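PDB 3OCJ: putative exported protein from Bordetella parapertussis, which is of unknown function but contains a methyltransferase domain and so probably transfers methyl groups from S-adenosylmethionine. Local coordinates for residues Q145-L156 with Q171-L182. Sequence-based numbering, arbitrary orientation.
Sequences QLVGIDYDPEAL and QITLHRQDAWKL
The carbonyl oxygen of L146 is gripped twice: T173 N donates to L146 O at 2.9 Å, and a water donating to L146 O at 2.8 Å also hydrogen-bonds T173 OG1 (2.7 Å). The strands 145-150 and 172-176 run parallel, the ladder alternating from L146 N to Q171 O through T173 N to L146 O, G148 N to T173 O, H175 N to G148 O and D150 N to H175 O. The last bond meets its acceptor off the carbonyl plane: Q177 N approaches D150 O 56° out of it. On one face, L174 CD2 lies 3.9 Å from G148 CA, and L156 rests its CD1 on R176. On the other, V147 CG1 meets the H175 ring in plane at its edge, 3.8 Å from CD2, while I149 CG2 touches Q177 CB and I149 CD1 meets L182 CD1 at 3.6 Å. Beyond the strands, Y151 has CG anti to its backbone N (chi1 -154°), which swings the ring between two neighbours. D178 CB sits squarely over one face in a CH-pi contact, 4.0 Å from the centroid; over the opposite face R176 brings NH1, its guanidinium steeply tilted to the ring (68°), in an off-centre cation-pi contact modelled too close to trust in detail. D178 OD2 is held by K181 NZ in a salt bridge. D150 OD1 closes an Asx turn with D152 N and its OD2 accepts from G128 N, at the strand end where many Rossmann-like methyltransferases carry an acidic cofactor-binding residue. Strand 172-176 forms the sheet edge, with 145-150 between it and 121-124; helix 153-163, the beta-alpha-beta connection from 145-150 to 172-176, packs on I172 and L174, while L182 reaches F213 and A216 of helix 203-216.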
ATOM      1  N   GLN A 145      21.706   9.200  -1.239  1.00 17.03           N
ATOM      2  CA  GLN A 145      21.472   8.814   0.143  1.00 17.04           C
ATOM      3  C   GLN A 145      20.023   8.427   0.297  1.00 16.05           C
ATOM      4  O   GLN A 145      19.138   9.114  -0.214  1.00 17.11           O
ATOM      5  CB  GLN A 145      21.795   9.962   1.092  1.00 19.64           C
ATOM      6  CG  GLN A 145      23.228  10.456   0.976  1.00 20.78           C
ATOM      7  CD  GLN A 145      23.462  11.725   1.766  1.00 30.05           C
ATOM      8  OE1 GLN A 145      22.703  12.045   2.680  1.00 36.52           O
ATOM      9  NE2 GLN A 145      24.518  12.453   1.423  1.00 35.80           N
ATOM     10  N   LEU A 146      19.790   7.309   0.977  1.00 14.47           N
ATOM     11  CA  LEU A 146      18.434   6.824   1.216  1.00 14.64           C
ATOM     12  C   LEU A 146      18.034   6.989   2.672  1.00 13.35           C
ATOM     13  O   LEU A 146      18.807   6.690   3.579  1.00 16.21           O
ATOM     14  CB  LEU A 146      18.305   5.350   0.826  1.00 17.19           C
ATOM     15  CG  LEU A 146      18.676   4.970  -0.612  1.00 18.92           C
ATOM     16  CD1 LEU A 146      18.566   3.466  -0.818  1.00 21.44           C
ATOM     17  CD2 LEU A 146      17.832   5.718  -1.634  1.00 17.84           C
ATOM     18  N   VAL A 147      16.806   7.444   2.886  1.00 14.39           N
ATOM     19  CA  VAL A 147      16.310   7.658   4.241  1.00 13.76           C
ATOM     20  C   VAL A 147      14.987   6.918   4.387  1.00 13.97           C
ATOM     21  O   VAL A 147      14.088   7.060   3.560  1.00 13.78           O
ATOM     22  CB  VAL A 147      16.111   9.158   4.539  1.00 15.38           C
ATOM     23  CG1 VAL A 147      15.571   9.364   5.960  1.00 17.19           C
ATOM     24  CG2 VAL A 147      17.415   9.919   4.349  1.00 17.31           C
ATOM     25  N   GLY A 148      14.873   6.095   5.421  1.00 15.06           N
ATOM     26  CA  GLY A 148      13.626   5.388   5.665  1.00 13.72           C
ATOM     27  C   GLY A 148      13.046   5.787   7.000  1.00 12.66           C
ATOM     28  O   GLY A 148      13.747   5.782   8.003  1.00 15.52           O
ATOM     29  N   ILE A 149      11.763   6.129   7.021  1.00 13.07           N
ATOM     30  CA  ILE A 149      11.096   6.471   8.267  1.00 14.19           C
ATOM     31  C   ILE A 149       9.917   5.525   8.435  1.00 13.07           C
ATOM     32  O   ILE A 149       9.119   5.350   7.516  1.00 13.00           O
ATOM     33  CB  ILE A 149      10.593   7.935   8.242  1.00 16.15           C
ATOM     34  CG1 ILE A 149      11.771   8.886   7.988  1.00 23.80           C
ATOM     35  CG2 ILE A 149       9.876   8.288   9.542  1.00 20.84           C
ATOM     36  CD1 ILE A 149      11.401  10.352   8.066  1.00 30.45           C
ATOM     37  N   ASP A 150       9.806   4.895   9.594  1.00 13.63           N
ATOM     38  CA  ASP A 150       8.670   4.013   9.846  1.00 14.59           C
ATOM     39  C   ASP A 150       8.458   3.951  11.344  1.00 13.48           C
ATOM     40  O   ASP A 150       9.408   4.074  12.107  1.00 16.04           O
ATOM     41  CB  ASP A 150       8.923   2.614   9.262  1.00 15.59           C
ATOM     42  CG  ASP A 150       7.638   1.864   8.949  1.00 15.25           C
ATOM     43  OD1 ASP A 150       6.834   1.639   9.875  1.00 18.10           O
ATOM     44  OD2 ASP A 150       7.438   1.466   7.779  1.00 14.45           O
ATOM     45  N   TYR A 151       7.213   3.773  11.759  1.00 14.44           N
ATOM     46  CA  TYR A 151       6.916   3.705  13.185  1.00 17.02           C
ATOM     47  C   TYR A 151       7.028   2.274  13.695  1.00 17.85           C
ATOM     48  O   TYR A 151       7.108   2.041  14.909  1.00 21.87           O
ATOM     49  CB  TYR A 151       5.514   4.244  13.458  1.00 18.29           C
ATOM     50  CG  TYR A 151       5.317   4.797  14.849  1.00 24.89           C
ATOM     51  CD1 TYR A 151       6.384   5.305  15.581  1.00 23.98           C
ATOM     52  CD2 TYR A 151       4.052   4.847  15.410  1.00 27.18           C
ATOM     53  CE1 TYR A 151       6.192   5.822  16.853  1.00 38.35           C
ATOM     54  CE2 TYR A 151       3.854   5.360  16.672  1.00 39.78           C
ATOM     55  CZ  TYR A 151       4.924   5.844  17.385  1.00 37.40           C
ATOM     56  OH  TYR A 151       4.714   6.358  18.640  1.00 52.17           O
ATOM     57  N   ASP A 152       7.039   1.319  12.772  1.00 15.45           N
ATOM     58  CA  ASP A 152       7.117  -0.096  13.134  1.00 17.85           C
ATOM     59  C   ASP A 152       8.576  -0.552  13.167  1.00 15.69           C
ATOM     60  O   ASP A 152       9.244  -0.591  12.130  1.00 16.96           O
ATOM     61  CB  ASP A 152       6.335  -0.913  12.103  1.00 17.13           C
ATOM     62  CG  ASP A 152       6.310  -2.395  12.417  1.00 20.20           C
ATOM     63  OD1 ASP A 152       6.856  -2.806  13.461  1.00 19.85           O
ATOM     64  OD2 ASP A 152       5.732  -3.146  11.609  1.00 24.30           O
ATOM     65  N   PRO A 153       9.088  -0.907  14.351  1.00 16.88           N
ATOM     66  CA  PRO A 153      10.483  -1.353  14.436  1.00 17.72           C
ATOM     67  C   PRO A 153      10.739  -2.583  13.566  1.00 19.28           C
ATOM     68  O   PRO A 153      11.848  -2.764  13.082  1.00 20.60           O
ATOM     69  CB  PRO A 153      10.652  -1.723  15.917  1.00 20.48           C
ATOM     70  CG  PRO A 153       9.519  -1.070  16.625  1.00 24.11           C
ATOM     71  CD  PRO A 153       8.396  -0.962  15.651  1.00 19.95           C
ATOM     72  N   GLU A 154       9.721  -3.416  13.372  1.00 19.38           N
ATOM     73  CA  GLU A 154       9.856  -4.594  12.520  1.00 18.96           C
ATOM     74  C   GLU A 154      10.062  -4.208  11.060  1.00 22.18           C
ATOM     75  O   GLU A 154      10.733  -4.920  10.312  1.00 22.64           O
ATOM     76  CB  GLU A 154       8.631  -5.504  12.642  1.00 22.35           C
ATOM     77  CG  GLU A 154       8.540  -6.232  13.966  1.00 29.33           C
ATOM     78  CD  GLU A 154       9.757  -7.099  14.226  1.00 38.83           C
ATOM     79  OE1 GLU A 154      10.122  -7.901  13.338  1.00 36.96           O
ATOM     80  OE2 GLU A 154      10.350  -6.977  15.318  1.00 40.16           O
ATOM     81  N   ALA A 155       9.471  -3.088  10.650  1.00 18.04           N
ATOM     82  CA  ALA A 155       9.679  -2.582   9.299  1.00 17.57           C
ATOM     83  C   ALA A 155      11.144  -2.194   9.103  1.00 17.68           C
ATOM     84  O   ALA A 155      11.756  -2.533   8.088  1.00 19.69           O
ATOM     85  CB  ALA A 155       8.762  -1.385   9.024  1.00 17.70           C
ATOM     86  N   LEU A 156      11.698  -1.480  10.077  1.00 17.00           N
ATOM     87  CA  LEU A 156      13.085  -1.033   9.979  1.00 18.85           C
ATOM     88  C   LEU A 156      14.053  -2.214   9.981  1.00 20.07           C
ATOM     89  O   LEU A 156      14.979  -2.254   9.181  1.00 20.30           O
ATOM     90  CB  LEU A 156      13.412  -0.046  11.097  1.00 17.74           C
ATOM     91  CG  LEU A 156      12.493   1.175  11.081  1.00 17.54           C
ATOM     92  CD1 LEU A 156      12.880   2.144  12.171  1.00 20.26           C
ATOM     93  CD2 LEU A 156      12.519   1.878   9.706  1.00 18.38           C
ATOM     94  N   GLN A 171      24.382   3.368   2.529  1.00 19.76           N
ATOM     95  CA  GLN A 171      23.827   4.681   2.192  1.00 18.66           C
ATOM     96  C   GLN A 171      22.447   4.882   2.788  1.00 18.95           C
ATOM     97  O   GLN A 171      21.750   5.822   2.433  1.00 18.32           O
ATOM     98  CB  GLN A 171      23.740   4.845   0.674  1.00 18.25           C
ATOM     99  CG  GLN A 171      25.094   4.893   0.002  1.00 19.57           C
ATOM    100  CD  GLN A 171      25.914   6.085   0.461  1.00 21.40           C
ATOM    101  OE1 GLN A 171      26.993   5.929   1.032  1.00 22.57           O
ATOM    102  NE2 GLN A 171      25.402   7.289   0.208  1.00 20.82           N
ATOM    103  N   ILE A 172      22.055   3.991   3.693  1.00 16.80           N
ATOM    104  CA  ILE A 172      20.723   4.022   4.281  1.00 18.06           C
ATOM    105  C   ILE A 172      20.749   4.523   5.718  1.00 17.74           C
ATOM    106  O   ILE A 172      21.562   4.077   6.528  1.00 21.61           O
ATOM    107  CB  ILE A 172      20.072   2.624   4.237  1.00 17.58           C
ATOM    108  CG1 ILE A 172      19.987   2.131   2.791  1.00 22.97           C
ATOM    109  CG2 ILE A 172      18.686   2.642   4.888  1.00 20.25           C
ATOM    110  CD1 ILE A 172      19.563   0.687   2.663  1.00 23.92           C
ATOM    111  N   THR A 173      19.857   5.460   6.018  1.00 17.05           N
ATOM    112  CA  THR A 173      19.638   5.933   7.377  1.00 17.69           C
ATOM    113  C   THR A 173      18.180   5.677   7.722  1.00 19.32           C
ATOM    114  O   THR A 173      17.280   6.061   6.970  1.00 18.08           O
ATOM    115  CB  THR A 173      19.937   7.435   7.520  1.00 19.29           C
ATOM    116  OG1 THR A 173      21.284   7.703   7.106  1.00 20.63           O
ATOM    117  CG2 THR A 173      19.795   7.866   8.974  1.00 22.54           C
ATOM    118  N   LEU A 174      17.946   5.008   8.845  1.00 16.98           N
ATOM    119  CA  LEU A 174      16.598   4.666   9.258  1.00 14.52           C
ATOM    120  C   LEU A 174      16.211   5.387  10.540  1.00 17.23           C
ATOM    121  O   LEU A 174      17.031   5.569  11.444  1.00 20.63           O
ATOM    122  CB  LEU A 174      16.479   3.158   9.469  1.00 17.91           C
ATOM    123  CG  LEU A 174      16.782   2.278   8.255  1.00 17.95           C
ATOM    124  CD1 LEU A 174      16.728   0.828   8.686  1.00 23.31           C
ATOM    125  CD2 LEU A 174      15.808   2.528   7.104  1.00 18.20           C
ATOM    126  N   HIS A 175      14.946   5.774  10.617  1.00 17.45           N
ATOM    127  CA  HIS A 175      14.417   6.476  11.774  1.00 18.30           C
ATOM    128  C   HIS A 175      13.092   5.876  12.181  1.00 18.31           C
ATOM    129  O   HIS A 175      12.202   5.703  11.352  1.00 16.90           O
ATOM    130  CB  HIS A 175      14.194   7.950  11.453  1.00 18.88           C
ATOM    131  CG  HIS A 175      15.416   8.653  10.962  1.00 23.92           C
ATOM    132  ND1 HIS A 175      16.395   9.129  11.809  1.00 27.85           N
ATOM    133  CD2 HIS A 175      15.821   8.962   9.707  1.00 26.66           C
ATOM    134  CE1 HIS A 175      17.347   9.700  11.097  1.00 26.97           C
ATOM    135  NE2 HIS A 175      17.025   9.613   9.819  1.00 25.18           N
ATOM    136  N   ARG A 176      12.959   5.557  13.462  1.00 18.89           N
ATOM    137  CA  ARG A 176      11.684   5.118  14.006  1.00 17.73           C
ATOM    138  C   ARG A 176      10.943   6.378  14.433  1.00 19.97           C
ATOM    139  O   ARG A 176      11.314   7.033  15.417  1.00 24.16           O
ATOM    140  CB  ARG A 176      11.895   4.177  15.203  1.00 20.31           C
ATOM    141  CG  ARG A 176      10.769   3.159  15.443  1.00 28.29           C
ATOM    142  CD  ARG A 176       9.670   3.687  16.358  1.00 44.93           C
ATOM    143  NE  ARG A 176       9.329   2.721  17.405  1.00 53.39           N
ATOM    144  CZ  ARG A 176       8.092   2.436  17.806  1.00 49.25           C
ATOM    145  NH1 ARG A 176       7.051   3.037  17.254  1.00 51.78           N
ATOM    146  NH2 ARG A 176       7.889   1.546  18.767  1.00 55.09           N
ATOM    147  N   GLN A 177       9.898   6.712  13.685  1.00 20.92           N
ATOM    148  CA  GLN A 177       9.113   7.914  13.914  1.00 23.66           C
ATOM    149  C   GLN A 177       7.697   7.655  13.442  1.00 19.47           C
ATOM    150  O   GLN A 177       7.474   6.886  12.507  1.00 20.91           O
ATOM    151  CB  GLN A 177       9.667   9.096  13.107  1.00 24.02           C
ATOM    152  CG  GLN A 177      11.067   9.555  13.483  1.00 35.48           C
ATOM    153  CD  GLN A 177      11.544  10.726  12.640  1.00 43.22           C
ATOM    154  OE1 GLN A 177      12.702  11.135  12.725  1.00 46.00           O
ATOM    155  NE2 GLN A 177      10.651  11.273  11.822  1.00 41.62           N
ATOM    156  N   ASP A 178       6.741   8.299  14.098  1.00 22.11           N
ATOM    157  CA  ASP A 178       5.368   8.345  13.621  1.00 19.68           C
ATOM    158  C   ASP A 178       5.313   9.189  12.355  1.00 16.14           C
ATOM    159  O   ASP A 178       5.549  10.400  12.384  1.00 18.23           O
ATOM    160  CB  ASP A 178       4.497   8.968  14.708  1.00 16.01           C
ATOM    161  CG  ASP A 178       3.022   9.021  14.334  1.00 15.74           C
ATOM    162  OD1 ASP A 178       2.647   8.674  13.196  1.00 18.10           O
ATOM    163  OD2 ASP A 178       2.246   9.424  15.220  1.00 20.70           O
ATOM    164  N   ALA A 179       5.003   8.549  11.235  1.00 19.69           N
ATOM    165  CA  ALA A 179       4.899   9.255   9.968  1.00 19.40           C
ATOM    166  C   ALA A 179       3.981  10.479  10.031  1.00 17.19           C
ATOM    167  O   ALA A 179       4.242  11.486   9.382  1.00 19.42           O
ATOM    168  CB  ALA A 179       4.439   8.301   8.864  1.00 19.31           C
ATOM    169  N   TRP A 180       2.901  10.394  10.809  1.00 15.09           N
ATOM    170  CA  TRP A 180       1.958  11.507  10.923  1.00 15.55           C
ATOM    171  C   TRP A 180       2.530  12.733  11.641  1.00 17.40           C
ATOM    172  O   TRP A 180       1.925  13.802  11.624  1.00 20.58           O
ATOM    173  CB  TRP A 180       0.662  11.049  11.611  1.00 15.30           C
ATOM    174  CG  TRP A 180      -0.037   9.962  10.861  1.00 13.84           C
ATOM    175  CD1 TRP A 180       0.066   8.620  11.076  1.00 14.87           C
ATOM    176  CD2 TRP A 180      -0.925  10.122   9.745  1.00 12.33           C
ATOM    177  NE1 TRP A 180      -0.715   7.936  10.179  1.00 13.87           N
ATOM    178  CE2 TRP A 180      -1.326   8.832   9.342  1.00 12.34           C
ATOM    179  CE3 TRP A 180      -1.423  11.232   9.056  1.00 12.74           C
ATOM    180  CZ2 TRP A 180      -2.216   8.618   8.286  1.00 12.96           C
ATOM    181  CZ3 TRP A 180      -2.302  11.021   8.015  1.00 11.97           C
ATOM    182  CH2 TRP A 180      -2.691   9.725   7.637  1.00 11.41           C
ATOM    183  N   LYS A 181       3.695  12.578  12.268  1.00 16.37           N
ATOM    184  CA  LYS A 181       4.333  13.682  12.996  1.00 16.28           C
ATOM    185  C   LYS A 181       5.622  14.137  12.308  1.00 16.88           C
ATOM    186  O   LYS A 181       6.440  14.838  12.905  1.00 19.19           O
ATOM    187  CB  LYS A 181       4.626  13.278  14.447  1.00 19.26           C
ATOM    188  CG  LYS A 181       3.409  12.852  15.252  1.00 22.88           C
ATOM    189  CD  LYS A 181       3.812  12.503  16.688  1.00 30.18           C
ATOM    190  CE  LYS A 181       2.722  11.732  17.430  1.00 33.62           C
ATOM    191  NZ  LYS A 181       3.111  10.309  17.723  1.00 28.23           N
ATOM    192  N   LEU A 182       5.805  13.737  11.052  1.00 15.89           N
ATOM    193  CA  LEU A 182       6.994  14.117  10.296  1.00 16.81           C
ATOM    194  C   LEU A 182       7.238  15.621  10.400  1.00 18.48           C
ATOM    195  O   LEU A 182       6.329  16.412  10.173  1.00 18.74           O
ATOM    196  CB  LEU A 182       6.805  13.732   8.828  1.00 15.86           C
ATOM    197  CG  LEU A 182       7.984  14.005   7.899  1.00 19.59           C
ATOM    198  CD1 LEU A 182       9.183  13.145   8.274  1.00 21.67           C
ATOM    199  CD2 LEU A 182       7.576  13.753   6.454  1.00 19.50           C
TER
HETATM  200  O   HOH W   1      21.126   8.131   4.395  1.00 18.66           O